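Local coordinates for protein putative kinase (Chloroflexus aurantiacus, PDB 2RHM) that is of unknown function but, having the P-loop nucleoside triphosphate hydrolase fold, probably acts as a kinase that transfers phosphate from a nucleotide, at residues 121-126 against 142-147; 129-132 against 136-139. One frame throughout, in Å; residues are numbered along the deposited sequence.

Contact 1 of 2, residues 121-126 against 142-147; sequences RILSRI and ADLELV. With BEZ (benzoic acid), chain G.
Ile122 overlaps the benzoic acid on one flank and Val147 on another. Its CD1 meets both branches of Val147 tip to tip, the closer approach being 3.8 Å from Ile122 CD1 to Val147 CG2. With CG1 beside the backbone N (chi1 -74°) and the chain then extended, CD1 is carried out toward helix 141-149, while CG1 stays over one face of the benzoate ring near its rim. The other branch serves two neighbours: Ile122 CG2 lies 3.7 Å from C4 of the benzoic acid and 4.2 Å from Leu144 CD2. A turn of this residue about its first torsion would therefore be felt by the ligand and by the second helix alike. One residue on, Leu123 crosses Leu144 at a slant, with 3.8 Å between Leu123 CD2 and Leu144 CD1 at a more exposed edge of the contact.

The helix axes remain 12.0 Å apart and run at 134° to each other, so the packing is made by methyl groups at the ends of branched side chains, and the two segments bury just 165 Å² between them. They belong to consecutive helices, 115-127 and 141-149, of a P-loop NTPase fold with a parallel sheet in the order 2-3-1-4-5; Leu144 and Val147 also rest on Val119 of the earlier helix.

On the ligand side of helix 115-127, Arg125 sends NH1 along an extended chain to the carboxyl group, where it donates a hydrogen bond of 3.0 Å to O1 of the benzoic acid, bent to 149° at the hydrogen. The carboxylate sits at the edge of the guanidinium, while Arg121 CB lies 4.0 Å above the plane of that group, toward its rim. Arg121 itself reaches Ala15 O and Thr167 O.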
loop_
_atom_site.group_PDB
_atom_site.type_symbol
_atom_site.label_atom_id
_atom_site.label_comp_id
_atom_site.label_asym_id
_atom_site.label_seq_id
_atom_site.Cartn_x
_atom_site.Cartn_y
_atom_site.Cartn_z
ATOM N N ARG B 121 -12.476 3.064 26.014
ATOM C CA ARG B 121 -11.938 2.258 24.928
ATOM C C ARG B 121 -10.432 2.311 24.856
ATOM O O ARG B 121 -9.770 1.284 24.703
ATOM C CB ARG B 121 -12.496 2.724 23.585
ATOM C CG ARG B 121 -13.922 2.372 23.381
ATOM C CD ARG B 121 -14.469 2.965 22.098
ATOM N NE ARG B 121 -15.892 2.668 22.004
ATOM C CZ ARG B 121 -16.732 3.218 21.141
ATOM N NH1 ARG B 121 -16.309 4.119 20.260
ATOM N NH2 ARG B 121 -18.010 2.863 21.164
ATOM N N ILE B 122 -9.887 3.517 24.946
ATOM C CA ILE B 122 -8.446 3.700 24.897
ATOM C C ILE B 122 -7.787 2.852 25.980
ATOM O O ILE B 122 -6.853 2.094 25.706
ATOM C CB ILE B 122 -8.077 5.190 25.063
ATOM C CG1 ILE B 122 -8.402 5.938 23.776
ATOM C CG2 ILE B 122 -6.598 5.364 25.395
ATOM C CD1 ILE B 122 -8.244 7.419 23.885
ATOM N N LEU B 123 -8.305 2.956 27.195
ATOM C CA LEU B 123 -7.759 2.230 28.337
ATOM C C LEU B 123 -7.852 0.713 28.190
ATOM O O LEU B 123 -6.854 0.013 28.377
ATOM C CB LEU B 123 -8.457 2.668 29.626
ATOM C CG LEU B 123 -8.139 4.075 30.135
ATOM C CD1 LEU B 123 -9.026 4.424 31.316
ATOM C CD2 LEU B 123 -6.667 4.200 30.515
ATOM N N SER B 124 -9.040 0.209 27.861
ATOM C CA SER B 124 -9.248 -1.231 27.712
ATOM C C SER B 124 -8.431 -1.826 26.558
ATOM O O SER B 124 -7.890 -2.917 26.685
ATOM C CB SER B 124 -10.733 -1.548 27.525
ATOM O OG SER B 124 -11.233 -0.999 26.322
ATOM N N ARG B 125 -8.342 -1.112 25.438
ATOM C CA ARG B 125 -7.571 -1.597 24.288
ATOM C C ARG B 125 -6.090 -1.732 24.612
ATOM O O ARG B 125 -5.436 -2.665 24.159
ATOM C CB ARG B 125 -7.783 -0.693 23.069
ATOM C CG ARG B 125 -9.161 -0.865 22.468
ATOM C CD ARG B 125 -9.514 0.167 21.405
ATOM N NE ARG B 125 -10.925 0.025 21.041
ATOM C CZ ARG B 125 -11.531 0.636 20.024
ATOM N NH1 ARG B 125 -10.865 1.455 19.218
ATOM N NH2 ARG B 125 -12.819 0.405 19.802
ATOM N N ILE B 126 -5.569 -0.800 25.402
ATOM C CA ILE B 126 -4.169 -0.829 25.811
ATOM C C ILE B 126 -3.954 -1.895 26.890
ATOM O O ILE B 126 -2.941 -2.595 26.882
ATOM C CB ILE B 126 -3.696 0.567 26.300
ATOM C CG1 ILE B 126 -3.617 1.532 25.111
ATOM C CG2 ILE B 126 -2.337 0.467 26.997
ATOM C CD1 ILE B 126 -3.350 2.975 25.493
ATOM N N ALA B 142 -3.454 13.514 31.955
ATOM C CA ALA B 142 -3.657 14.706 31.137
ATOM C C ALA B 142 -4.146 14.314 29.749
ATOM O O ALA B 142 -5.096 14.892 29.233
ATOM C CB ALA B 142 -2.384 15.503 31.033
ATOM N N ASP B 143 -3.491 13.324 29.151
ATOM C CA ASP B 143 -3.889 12.818 27.834
ATOM C C ASP B 143 -5.360 12.410 27.819
ATOM O O ASP B 143 -6.109 12.780 26.914
ATOM C CB ASP B 143 -3.025 11.616 27.441
ATOM C CG ASP B 143 -1.600 12.004 27.078
ATOM O OD1 ASP B 143 -1.423 12.967 26.303
ATOM O OD2 ASP B 143 -0.660 11.320 27.539
ATOM N N LEU B 144 -5.777 11.663 28.835
ATOM C CA LEU B 144 -7.167 11.223 28.928
ATOM C C LEU B 144 -8.156 12.378 29.148
ATOM O O LEU B 144 -9.264 12.334 28.624
ATOM C CB LEU B 144 -7.311 10.155 30.009
ATOM C CG LEU B 144 -6.509 8.882 29.702
ATOM C CD1 LEU B 144 -6.410 8.015 30.939
ATOM C CD2 LEU B 144 -7.111 8.102 28.547
ATOM N N GLU B 145 -7.772 13.414 29.897
ATOM C CA GLU B 145 -8.662 14.576 30.057
ATOM C C GLU B 145 -8.745 15.349 28.731
ATOM O O GLU B 145 -9.789 15.890 28.392
ATOM C CB GLU B 145 -8.222 15.496 31.198
ATOM C CG GLU B 145 -9.268 16.541 31.565
ATOM N N LEU B 146 -7.645 15.395 27.981
ATOM C CA LEU B 146 -7.677 15.989 26.634
ATOM C C LEU B 146 -8.603 15.180 25.714
ATOM O O LEU B 146 -9.389 15.739 24.965
ATOM C CB LEU B 146 -6.265 16.079 26.031
ATOM C CG LEU B 146 -5.288 17.059 26.698
ATOM C CD1 LEU B 146 -3.866 16.815 26.222
ATOM C CD2 LEU B 146 -5.697 18.490 26.445
ATOM N N VAL B 147 -8.506 13.857 25.770
ATOM C CA VAL B 147 -9.406 12.995 25.009
ATOM C C VAL B 147 -10.858 13.285 25.363
ATOM O O VAL B 147 -11.725 13.387 24.485
ATOM C CB VAL B 147 -9.113 11.504 25.282
ATOM C CG1 VAL B 147 -10.286 10.615 24.862
ATOM C CG2 VAL B 147 -7.825 11.091 24.572
HETATM C C BEZ G . -7.342 3.070 18.584
HETATM O O1 BEZ G . -8.010 2.008 18.602
HETATM O O2 BEZ G . -7.273 3.755 17.527
HETATM C C1 BEZ G . -6.634 3.515 19.824
HETATM C C2 BEZ G . -6.730 2.748 20.983
HETATM C C3 BEZ G . -6.066 3.162 22.129
HETATM C C4 BEZ G . -5.319 4.338 22.115
HETATM C C5 BEZ G . -5.237 5.104 20.952
HETATM C C6 BEZ G . -5.889 4.690 19.799
#

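Contact 2 of 2, residues 129-132 against 136-139; sequences GARH and CDDR. With BEZ (benzoic acid), chain G.
Asp137 turns its CB toward residues 129-132 and meets Arg131 in a salt bridge. Arg131 NE donates to Asp137 OD2 over 2.8 Å, nearly within the guanidinium plane and on the syn side of the carboxylate, with 156° at the hydrogen. A second, weak bond runs from Arg131 NH2 to Asp137 OD1 at 3.3 Å, so both oxygens are engaged side by side and the two flat groups stand only 27° apart. The two side chains themselves cross at about a right angle: a bend in Arg131 at chi2 (65°) swings the guanidinium round to lie alongside the carboxylate. Asp137 OD2 has a further partner in a water, which donates to it at 2.7 Å, donates also to His132 O and accepts from Asp137 N. Backbone and side chain of Asp137 are thus tied to the facing segment through one solvent molecule.

All of this takes place in the connection between helices 115-127 and 141-149, the position at which nucleoside monophosphate kinases of the P-loop fold carry their LID, and the loop here may correspond to it. The Arg131 guanidinium is almost parallel to the benzoic acid ring, with C6 of the ligand 3.5 Å above its plane and over its centre; Asp137 OD1 comes within 3.3 Å of ligand C5. Arg131 NH1 makes a second salt bridge, to Asp37. A leucine in place of Arg131 would probably leave the carboxylates of Asp137 and Asp37 without this cationic mate and take the flat guanidinium from the ring of the benzoic acid. Further along, Arg139 packs with its CB against Ile126 of helix 115-127.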
loop_
_atom_site.group_PDB
_atom_site.type_symbol
_atom_site.label_atom_id
_atom_site.label_comp_id
_atom_site.label_asym_id
_atom_site.label_seq_id
_atom_site.Cartn_x
_atom_site.Cartn_y
_atom_site.Cartn_z
ATOM N N GLY B 129 -4.271 -5.365 25.276
ATOM C CA GLY B 129 -3.281 -5.619 24.228
ATOM C C GLY B 129 -3.794 -5.661 22.804
ATOM O O GLY B 129 -3.075 -6.092 21.904
ATOM N N ALA B 130 -5.029 -5.220 22.586
ATOM C CA ALA B 130 -5.577 -5.123 21.238
ATOM C C ALA B 130 -4.768 -4.108 20.419
ATOM O O ALA B 130 -4.662 -4.214 19.200
ATOM C CB ALA B 130 -7.045 -4.707 21.303
ATOM N N ARG B 131 -4.203 -3.129 21.116
ATOM C CA ARG B 131 -3.402 -2.074 20.521
ATOM C C ARG B 131 -1.907 -2.481 20.462
ATOM O O ARG B 131 -1.328 -2.913 21.463
ATOM C CB ARG B 131 -3.617 -0.824 21.379
ATOM C CG ARG B 131 -3.080 0.469 20.856
ATOM C CD ARG B 131 -3.769 0.900 19.592
ATOM N NE ARG B 131 -3.255 2.182 19.156
ATOM C CZ ARG B 131 -3.533 2.730 17.982
ATOM N NH1 ARG B 131 -4.302 2.088 17.108
ATOM N NH2 ARG B 131 -3.016 3.910 17.681
ATOM N N HIS B 132 -1.292 -2.365 19.284
ATOM C CA HIS B 132 0.125 -2.672 19.109
ATOM C C HIS B 132 0.906 -1.761 20.065
ATOM O O HIS B 132 0.627 -0.560 20.129
ATOM C CB HIS B 132 0.567 -2.395 17.664
ATOM C CG HIS B 132 1.908 -2.958 17.316
ATOM N ND1 HIS B 132 3.080 -2.500 17.881
ATOM C CD2 HIS B 132 2.268 -3.932 16.446
ATOM C CE1 HIS B 132 4.099 -3.179 17.392
ATOM N NE2 HIS B 132 3.634 -4.056 16.518
ATOM N N CYS B 136 2.699 3.611 21.318
ATOM C CA CYS B 136 3.058 4.423 22.467
ATOM C C CYS B 136 2.013 5.500 22.657
ATOM O O CYS B 136 2.332 6.688 22.725
ATOM C CB CYS B 136 4.434 5.049 22.269
ATOM S SG CYS B 136 5.786 3.900 22.356
ATOM N N ASP B 137 0.758 5.067 22.727
ATOM C CA ASP B 137 -0.365 5.970 22.856
ATOM C C ASP B 137 -0.329 6.736 24.153
ATOM O O ASP B 137 -0.224 6.144 25.225
ATOM C CB ASP B 137 -1.664 5.190 22.806
ATOM C CG ASP B 137 -1.899 4.571 21.470
ATOM O OD1 ASP B 137 -1.942 5.329 20.478
ATOM O OD2 ASP B 137 -2.051 3.336 21.426
ATOM N N ASP B 138 -0.404 8.057 24.031
ATOM C CA ASP B 138 -0.452 8.938 25.172
ATOM C C ASP B 138 -1.664 8.517 26.003
ATOM O O ASP B 138 -2.808 8.632 25.543
ATOM C CB ASP B 138 -0.570 10.384 24.689
ATOM N N ARG B 139 -1.394 7.984 27.197
ATOM C CA ARG B 139 -2.431 7.436 28.080
ATOM C C ARG B 139 -2.350 7.975 29.505
ATOM O O ARG B 139 -2.897 7.370 30.427
ATOM C CB ARG B 139 -2.309 5.915 28.133
HETATM C C BEZ G . -7.342 3.070 18.584
HETATM O O1 BEZ G . -8.010 2.008 18.602
HETATM O O2 BEZ G . -7.273 3.755 17.527
HETATM C C1 BEZ G . -6.634 3.515 19.824
HETATM C C2 BEZ G . -6.730 2.748 20.983
HETATM C C3 BEZ G . -6.066 3.162 22.129
HETATM C C4 BEZ G . -5.319 4.338 22.115
HETATM C C5 BEZ G . -5.237 5.104 20.952
HETATM C C6 BEZ G . -5.889 4.690 19.799
HETATM O O HOH W 1 0.067 1.878 22.280
#

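Overall arrangement
Contact 2 is nested along the chain inside the loop closed by contact 1, and their centres lie 9 Å apart. They also meet directly: Leu144 CD1 is 3.6 Å from Arg139 O, and Arg125 O is 3.8 Å from Arg131 CB. Both border the benzoic acid pocket, completed by Pro14 and Ala15. The ligand ring lies between them, with Ile122 of contact 1 over one face and Arg131 of contact 2 over the other, while Arg125 holds the carboxylate. Arg131 lies near a probable Walker A P-loop without touching it, consistent with a pocket beside a nucleotide phosphate site.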